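Local coordinates for RNA polymerase sigma factor SIGMA-28 (FliA) (Aquifex aeolicus, PDB 1RP3), which probably directs RNA polymerase to flagellar promoters as a sigma factor and is held here in an inactive conformation by the anti-sigma factor FlgM, at residues A[19-24]-A[67-72]; A[12-17]-A[55-60]. All blocks are in the same frame, centred on the assembly; numbering follows the deposited sequence.

Overall arrangement
Both contacts use the long helix 7-33, at successive places, and their centres are about 10 Å apart. Contact 2 joins residues 12-17 to the end of helix 42-58 and lies at the surface, where an arginine-aspartate salt bridge flanks a small apolar cluster. Contact 1 joins residues 19-24 to helix 66-85; it is partly buried, contains no hydrogen bond between its segments and relies on a tyrosine, a leucine, an isoleucine and the methylenes of a glutamate. The two meet directly: Tyr71 CD2 is 3.6 Å from Leu60 CD1, and Ile72 packs on Ala56. Together they tie three helices of sigma-70 region 2 into one bundle.

Contact 1. Residues A[19-24]-A[67-72]; sequences LKYLPL and RAEAYI
Tyr21 and Ile72 form the apolar centre of this contact between helices 7-33 and 66-85. Ile72 CG2 reaches the base of the phenol ring, 4.2 Å from Tyr21 CG; the two side chains cross at roughly a right angle. Lys20 CG, from the tyrosine's own helix, is on one face of the ring, near the rim. With CG of Tyr21 anti to its carbonyl carbon (chi1 -68°), the ring projects toward helix 66-85. Leu24 adds a looser apolar touch, its CD2 standing 4.4 Å from Ile72 CG2.

A second kind of packing uses the aliphatic part of Glu69. Glu69 CG comes within 3.7 Å of Tyr21 CE1, obliquely to the ring, and Glu69 CB is 3.9 Å from Tyr21 OH, so methylenes rather than the carboxylate meet the phenol. Lys20 NZ stands 6.4 Å from Glu69 OE1, too far for a salt bridge and consistent with at most a long-range attraction.

The short helical segments cross at -55° with their axes 11.6 Å apart, a separation bridged by side chains alone. Leu53 of helix 42-58 touches both Tyr21 and Ile72. The chemistry is therefore that of a three-helix packing in sigma-70 region 2; with no hydrogen bond between the segments, cohesion here probably comes from apolar contact.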
ATOM      1  N   LEU A  19      -5.423  -9.935  18.649  1.00 39.31           N
ATOM      2  CA  LEU A  19      -6.825  -9.907  18.248  1.00 40.23           C
ATOM      3  C   LEU A  19      -7.274  -8.481  17.963  1.00 37.79           C
ATOM      4  O   LEU A  19      -7.889  -8.216  16.939  1.00 37.70           O
ATOM      5  CB  LEU A  19      -7.673 -10.482  19.382  1.00 43.69           C
ATOM      6  CG  LEU A  19      -8.827 -11.450  19.140  1.00 47.13           C
ATOM      7  CD1 LEU A  19      -8.451 -12.504  18.115  1.00 47.33           C
ATOM      8  CD2 LEU A  19      -9.174 -12.118  20.481  1.00 50.52           C
ATOM      9  N   LYS A  20      -6.923  -7.567  18.863  1.00 35.86           N
ATOM     10  CA  LYS A  20      -7.301  -6.163  18.748  1.00 36.24           C
ATOM     11  C   LYS A  20      -6.879  -5.527  17.434  1.00 35.49           C
ATOM     12  O   LYS A  20      -7.644  -4.776  16.845  1.00 35.16           O
ATOM     13  CB  LYS A  20      -6.732  -5.347  19.921  1.00 36.40           C
ATOM     14  CG  LYS A  20      -7.066  -3.864  19.855  1.00 40.17           C
ATOM     15  CD  LYS A  20      -6.470  -3.063  21.014  1.00 44.00           C
ATOM     16  CE  LYS A  20      -6.917  -1.597  20.923  1.00 46.20           C
ATOM     17  NZ  LYS A  20      -6.395  -0.785  22.059  1.00 47.38           N
ATOM     18  N   TYR A  21      -5.681  -5.863  16.963  1.00 34.02           N
ATOM     19  CA  TYR A  21      -5.156  -5.287  15.736  1.00 33.79           C
ATOM     20  C   TYR A  21      -5.340  -6.049  14.420  1.00 33.04           C
ATOM     21  O   TYR A  21      -4.908  -5.582  13.365  1.00 34.64           O
ATOM     22  CB  TYR A  21      -3.704  -4.882  15.951  1.00 32.58           C
ATOM     23  CG  TYR A  21      -3.580  -3.728  16.913  1.00 35.67           C
ATOM     24  CD1 TYR A  21      -3.950  -2.442  16.524  1.00 36.17           C
ATOM     25  CD2 TYR A  21      -3.132  -3.921  18.224  1.00 35.13           C
ATOM     26  CE1 TYR A  21      -3.886  -1.373  17.414  1.00 38.73           C
ATOM     27  CE2 TYR A  21      -3.058  -2.863  19.125  1.00 38.15           C
ATOM     28  CZ  TYR A  21      -3.439  -1.586  18.712  1.00 38.73           C
ATOM     29  OH  TYR A  21      -3.357  -0.525  19.588  1.00 40.72           O
ATOM     30  N   LEU A  22      -5.973  -7.217  14.466  1.00 32.56           N
ATOM     31  CA  LEU A  22      -6.237  -7.961  13.233  1.00 32.77           C
ATOM     32  C   LEU A  22      -7.007  -7.087  12.184  1.00 32.73           C
ATOM     33  O   LEU A  22      -6.765  -7.191  10.984  1.00 31.65           O
ATOM     34  CB  LEU A  22      -7.009  -9.252  13.535  1.00 33.98           C
ATOM     35  CG  LEU A  22      -6.307 -10.608  13.729  1.00 34.14           C
ATOM     36  CD1 LEU A  22      -4.971 -10.660  13.022  1.00 33.60           C
ATOM     37  CD2 LEU A  22      -6.121 -10.883  15.182  1.00 37.24           C
ATOM     38  N   PRO A  23      -7.968  -6.250  12.623  1.00 31.74           N
ATOM     39  CA  PRO A  23      -8.688  -5.416  11.648  1.00 33.14           C
ATOM     40  C   PRO A  23      -7.733  -4.462  10.946  1.00 32.84           C
ATOM     41  O   PRO A  23      -7.936  -4.108   9.784  1.00 32.79           O
ATOM     42  CB  PRO A  23      -9.671  -4.635  12.520  1.00 32.86           C
ATOM     43  CG  PRO A  23      -9.955  -5.589  13.617  1.00 34.13           C
ATOM     44  CD  PRO A  23      -8.595  -6.139  13.952  1.00 32.52           C
ATOM     45  N   LEU A  24      -6.691  -4.048  11.668  1.00 32.28           N
ATOM     46  CA  LEU A  24      -5.681  -3.160  11.119  1.00 30.43           C
ATOM     47  C   LEU A  24      -4.904  -3.873   9.999  1.00 29.97           C
ATOM     48  O   LEU A  24      -4.652  -3.285   8.948  1.00 31.08           O
ATOM     49  CB  LEU A  24      -4.745  -2.657  12.221  1.00 30.65           C
ATOM     50  CG  LEU A  24      -3.678  -1.664  11.767  1.00 32.10           C
ATOM     51  CD1 LEU A  24      -4.310  -0.486  11.015  1.00 29.95           C
ATOM     52  CD2 LEU A  24      -2.895  -1.179  12.972  1.00 29.51           C
ATOM     53  N   ARG A  67       1.240   5.424  20.237  1.00 54.67           N
ATOM     54  CA  ARG A  67       2.602   5.118  19.814  1.00 50.30           C
ATOM     55  C   ARG A  67       2.754   3.635  19.555  1.00 47.09           C
ATOM     56  O   ARG A  67       3.462   3.233  18.639  1.00 46.57           O
ATOM     57  CB  ARG A  67       3.624   5.588  20.851  1.00 49.36           C
ATOM     58  CG  ARG A  67       3.956   7.067  20.737  1.00 49.62           C
ATOM     59  CD  ARG A  67       5.064   7.458  21.701  1.00 51.39           C
ATOM     60  NE  ARG A  67       5.446   8.862  21.577  1.00 51.07           N
ATOM     61  CZ  ARG A  67       6.395   9.448  22.304  1.00 50.82           C
ATOM     62  NH1 ARG A  67       7.061   8.761  23.219  1.00 50.42           N
ATOM     63  NH2 ARG A  67       6.720  10.711  22.076  1.00 50.87           N
ATOM     64  N   ALA A  68       2.067   2.823  20.352  1.00 44.97           N
ATOM     65  CA  ALA A  68       2.109   1.372  20.179  1.00 43.16           C
ATOM     66  C   ALA A  68       1.462   1.037  18.834  1.00 42.22           C
ATOM     67  O   ALA A  68       2.015   0.277  18.040  1.00 40.74           O
ATOM     68  CB  ALA A  68       1.362   0.674  21.312  1.00 41.50           C
ATOM     69  N   GLU A  69       0.338   1.695  18.559  1.00 39.50           N
ATOM     70  CA  GLU A  69      -0.399   1.493  17.330  1.00 39.96           C
ATOM     71  C   GLU A  69       0.410   1.906  16.106  1.00 37.28           C
ATOM     72  O   GLU A  69       0.456   1.173  15.122  1.00 36.17           O
ATOM     73  CB  GLU A  69      -1.720   2.249  17.376  1.00 42.71           C
ATOM     74  CG  GLU A  69      -2.648   1.926  16.211  1.00 49.41           C
ATOM     75  CD  GLU A  69      -3.917   2.760  16.215  1.00 53.90           C
ATOM     76  OE1 GLU A  69      -4.409   3.093  17.321  1.00 55.90           O
ATOM     77  OE2 GLU A  69      -4.417   3.075  15.103  1.00 57.04           O
ATOM     78  N   ALA A  70       1.056   3.065  16.171  1.00 35.56           N
ATOM     79  CA  ALA A  70       1.870   3.557  15.057  1.00 34.10           C
ATOM     80  C   ALA A  70       3.019   2.586  14.790  1.00 33.00           C
ATOM     81  O   ALA A  70       3.380   2.319  13.638  1.00 32.53           O
ATOM     82  CB  ALA A  70       2.394   4.948  15.356  1.00 31.45           C
ATOM     83  N   TYR A  71       3.535   1.992  15.857  1.00 31.12           N
ATOM     84  CA  TYR A  71       4.610   1.031  15.700  1.00 32.20           C
ATOM     85  C   TYR A  71       4.064  -0.258  15.065  1.00 32.88           C
ATOM     86  O   TYR A  71       4.676  -0.819  14.150  1.00 33.77           O
ATOM     87  CB  TYR A  71       5.268   0.721  17.052  1.00 31.20           C
ATOM     88  CG  TYR A  71       6.407  -0.268  16.935  1.00 32.76           C
ATOM     89  CD1 TYR A  71       7.571   0.077  16.246  1.00 32.97           C
ATOM     90  CD2 TYR A  71       6.311  -1.556  17.477  1.00 31.84           C
ATOM     91  CE1 TYR A  71       8.606  -0.814  16.087  1.00 32.96           C
ATOM     92  CE2 TYR A  71       7.348  -2.470  17.327  1.00 33.27           C
ATOM     93  CZ  TYR A  71       8.498  -2.086  16.623  1.00 35.67           C
ATOM     94  OH  TYR A  71       9.541  -2.976  16.433  1.00 37.44           O
ATOM     95  N   ILE A  72       2.929  -0.734  15.583  1.00 34.33           N
ATOM     96  CA  ILE A  72       2.273  -1.948  15.086  1.00 34.55           C
ATOM     97  C   ILE A  72       2.036  -1.776  13.585  1.00 31.72           C
ATOM     98  O   ILE A  72       2.382  -2.637  12.782  1.00 30.13           O
ATOM     99  CB  ILE A  72       0.862  -2.178  15.738  1.00 34.94           C
ATOM    100  CG1 ILE A  72       0.925  -2.252  17.270  1.00 35.88           C
ATOM    101  CG2 ILE A  72       0.205  -3.404  15.136  1.00 33.90           C
ATOM    102  CD1 ILE A  72       1.797  -3.304  17.801  1.00 39.22           C
TER

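Contact 2. Residues A[12-17]-A[55-60]; sequences IEREEL and KAVDNL
The flat groups here, the Arg14 guanidinium and the Asp58 carboxylate, have planes 54° apart, and the carboxylate comes obliquely, at neither a face nor an edge of the guanidinium, so the pairing is not a coplanar bidentate one. Arg14 NE approaches Asp58 OD1 at 2.8 Å, and Arg14 NH2 lies 2.9 Å from Asp58 OD2. Both hydrogen bonds are bent and weak, their N-H...O angles close to 120°; charge attraction probably supplies much of the hold. Arg14 reaches this position because its CG is anti to the backbone N (chi1 -174°) and the chain stays extended to NE.

Beside the ion pair runs an apolar strip. Val57 CG1 sits between two residues of helix 7-33, 3.9 Å from Leu17 CD2 and 4.1 Å from Arg14 CG, so the arginine's stem joins the packing as its head binds the acid. Past the end of helix 42-58, Leu60 CD2 extends the strip, 4.4 Å from Leu17 CD2. An alanine in place of Arg14 would lack both stem and guanidinium, and would probably leave the Asp58 carboxylate without this partner and Val57 less covered.

Leu15 of the FlgM chain also packs on Arg14. A buried valine bordered by an ion pair between a partly exposed arginine and an exposed aspartate implies that apolar packing and electrostatics together join the N-terminal half of helix 7-33 to the end of helix 42-58.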
ATOM      1  N   ILE A  12      -2.489 -13.988  27.857  1.00 48.65           N
ATOM      2  CA  ILE A  12      -3.770 -13.393  27.505  1.00 48.79           C
ATOM      3  C   ILE A  12      -3.628 -11.968  26.988  1.00 48.66           C
ATOM      4  O   ILE A  12      -4.245 -11.613  25.983  1.00 47.80           O
ATOM      5  CB  ILE A  12      -4.764 -13.431  28.710  1.00 49.72           C
ATOM      6  CG1 ILE A  12      -5.103 -14.879  29.060  1.00 48.79           C
ATOM      7  CG2 ILE A  12      -6.055 -12.660  28.401  1.00 46.92           C
ATOM      8  CD1 ILE A  12      -5.680 -15.673  27.905  1.00 49.68           C
ATOM      9  N   GLU A  13      -2.835 -11.151  27.678  1.00 48.70           N
ATOM     10  CA  GLU A  13      -2.645  -9.764  27.255  1.00 50.24           C
ATOM     11  C   GLU A  13      -2.164  -9.750  25.805  1.00 48.06           C
ATOM     12  O   GLU A  13      -2.661  -8.981  24.985  1.00 47.83           O
ATOM     13  CB  GLU A  13      -1.623  -9.028  28.139  1.00 53.88           C
ATOM     14  CG  GLU A  13      -1.894  -9.030  29.656  1.00 62.46           C
ATOM     15  CD  GLU A  13      -3.213  -8.394  30.068  1.00 66.17           C
ATOM     16  OE1 GLU A  13      -3.831  -7.671  29.252  1.00 70.91           O
ATOM     17  OE2 GLU A  13      -3.628  -8.617  31.230  1.00 69.11           O
ATOM     18  N   ARG A  14      -1.229 -10.647  25.501  1.00 45.12           N
ATOM     19  CA  ARG A  14      -0.652 -10.785  24.179  1.00 43.44           C
ATOM     20  C   ARG A  14      -1.733 -11.121  23.137  1.00 44.92           C
ATOM     21  O   ARG A  14      -1.885 -10.403  22.139  1.00 44.20           O
ATOM     22  CB  ARG A  14       0.425 -11.872  24.224  1.00 43.28           C
ATOM     23  CG  ARG A  14       1.243 -12.045  22.954  1.00 41.35           C
ATOM     24  CD  ARG A  14       2.206 -13.206  23.105  1.00 42.09           C
ATOM     25  NE  ARG A  14       2.987 -13.446  21.896  1.00 42.35           N
ATOM     26  CZ  ARG A  14       3.584 -14.596  21.602  1.00 43.82           C
ATOM     27  NH1 ARG A  14       3.492 -15.627  22.433  1.00 45.53           N
ATOM     28  NH2 ARG A  14       4.284 -14.712  20.481  1.00 42.57           N
ATOM     29  N   GLU A  15      -2.522 -12.166  23.401  1.00 44.20           N
ATOM     30  CA  GLU A  15      -3.579 -12.571  22.472  1.00 45.84           C
ATOM     31  C   GLU A  15      -4.614 -11.489  22.228  1.00 45.11           C
ATOM     32  O   GLU A  15      -5.016 -11.254  21.088  1.00 46.58           O
ATOM     33  CB  GLU A  15      -4.239 -13.875  22.911  1.00 45.62           C
ATOM     34  CG  GLU A  15      -3.335 -15.062  22.619  1.00 53.67           C
ATOM     35  CD  GLU A  15      -3.864 -16.406  23.108  1.00 57.30           C
ATOM     36  OE1 GLU A  15      -5.103 -16.559  23.266  1.00 57.58           O
ATOM     37  OE2 GLU A  15      -3.017 -17.313  23.311  1.00 56.68           O
ATOM     38  N   GLU A  16      -5.027 -10.818  23.291  1.00 43.55           N
ATOM     39  CA  GLU A  16      -5.999  -9.748  23.172  1.00 42.08           C
ATOM     40  C   GLU A  16      -5.427  -8.640  22.301  1.00 39.80           C
ATOM     41  O   GLU A  16      -6.135  -8.036  21.496  1.00 37.36           O
ATOM     42  CB  GLU A  16      -6.348  -9.179  24.551  1.00 43.29           C
ATOM     43  CG  GLU A  16      -7.164 -10.115  25.446  1.00 48.12           C
ATOM     44  CD  GLU A  16      -8.491 -10.530  24.831  1.00 49.13           C
ATOM     45  OE1 GLU A  16      -9.081  -9.721  24.071  1.00 51.25           O
ATOM     46  OE2 GLU A  16      -8.940 -11.665  25.113  1.00 47.60           O
ATOM     47  N   LEU A  17      -4.132  -8.384  22.468  1.00 40.30           N
ATOM     48  CA  LEU A  17      -3.445  -7.340  21.712  1.00 39.36           C
ATOM     49  C   LEU A  17      -3.410  -7.728  20.219  1.00 37.17           C
ATOM     50  O   LEU A  17      -3.742  -6.916  19.360  1.00 34.99           O
ATOM     51  CB  LEU A  17      -2.046  -7.114  22.300  1.00 40.65           C
ATOM     52  CG  LEU A  17      -1.426  -5.707  22.333  1.00 44.36           C
ATOM     53  CD1 LEU A  17      -2.438  -4.641  22.749  1.00 42.98           C
ATOM     54  CD2 LEU A  17      -0.248  -5.712  23.305  1.00 43.27           C
ATOM     55  N   LYS A  55       5.088 -10.154  15.925  1.00 31.05           N
ATOM     56  CA  LYS A  55       6.451  -9.766  16.256  1.00 31.70           C
ATOM     57  C   LYS A  55       6.507  -8.384  16.895  1.00 32.76           C
ATOM     58  O   LYS A  55       7.249  -8.183  17.856  1.00 31.49           O
ATOM     59  CB  LYS A  55       7.346  -9.822  15.026  1.00 30.58           C
ATOM     60  CG  LYS A  55       7.667 -11.241  14.593  1.00 33.70           C
ATOM     61  CD  LYS A  55       8.537 -11.241  13.349  1.00 35.84           C
ATOM     62  CE  LYS A  55       8.955 -12.649  12.957  1.00 38.45           C
ATOM     63  NZ  LYS A  55       9.644 -12.647  11.619  1.00 43.12           N
ATOM     64  N   ALA A  56       5.693  -7.457  16.388  1.00 32.34           N
ATOM     65  CA  ALA A  56       5.627  -6.097  16.918  1.00 34.50           C
ATOM     66  C   ALA A  56       5.086  -6.110  18.342  1.00 35.53           C
ATOM     67  O   ALA A  56       5.565  -5.377  19.205  1.00 34.50           O
ATOM     68  CB  ALA A  56       4.739  -5.211  16.031  1.00 30.21           C
ATOM     69  N   VAL A  57       4.089  -6.953  18.585  1.00 38.66           N
ATOM     70  CA  VAL A  57       3.487  -7.049  19.911  1.00 39.90           C
ATOM     71  C   VAL A  57       4.494  -7.563  20.942  1.00 42.54           C
ATOM     72  O   VAL A  57       4.571  -7.047  22.053  1.00 41.15           O
ATOM     73  CB  VAL A  57       2.231  -7.949  19.882  1.00 37.77           C
ATOM     74  CG1 VAL A  57       1.814  -8.364  21.294  1.00 35.39           C
ATOM     75  CG2 VAL A  57       1.106  -7.208  19.210  1.00 35.68           C
ATOM     76  N   ASP A  58       5.305  -8.532  20.538  1.00 44.98           N
ATOM     77  CA  ASP A  58       6.294  -9.116  21.424  1.00 49.38           C
ATOM     78  C   ASP A  58       7.434  -8.164  21.762  1.00 52.39           C
ATOM     79  O   ASP A  58       7.914  -8.143  22.898  1.00 53.78           O
ATOM     80  CB  ASP A  58       6.859 -10.410  20.820  1.00 49.47           C
ATOM     81  CG  ASP A  58       5.826 -11.528  20.742  1.00 50.98           C
ATOM     82  OD1 ASP A  58       4.735 -11.395  21.343  1.00 49.55           O
ATOM     83  OD2 ASP A  58       6.114 -12.552  20.077  1.00 52.73           O
ATOM     84  N   ASN A  59       7.876  -7.398  20.766  1.00 54.66           N
ATOM     85  CA  ASN A  59       8.966  -6.442  20.939  1.00 57.13           C
ATOM     86  C   ASN A  59       8.407  -5.075  21.319  1.00 59.15           C
ATOM     87  O   ASN A  59       8.954  -4.041  20.941  1.00 61.17           O
ATOM     88  CB  ASN A  59       9.808  -6.344  19.650  1.00 56.11           C
ATOM     89  N   LEU A  60       7.317  -5.081  22.080  1.00 61.28           N
ATOM     90  CA  LEU A  60       6.663  -3.854  22.511  1.00 64.16           C
ATOM     91  C   LEU A  60       6.925  -3.600  24.002  1.00 69.13           C
ATOM     92  O   LEU A  60       7.033  -4.543  24.795  1.00 70.19           O
ATOM     93  CB  LEU A  60       5.159  -3.968  22.254  1.00 61.55           C
ATOM     94  CG  LEU A  60       4.342  -2.710  21.964  1.00 58.39           C
ATOM     95  CD1 LEU A  60       4.900  -2.018  20.744  1.00 56.80           C
ATOM     96  CD2 LEU A  60       2.888  -3.072  21.738  1.00 56.28           C
TER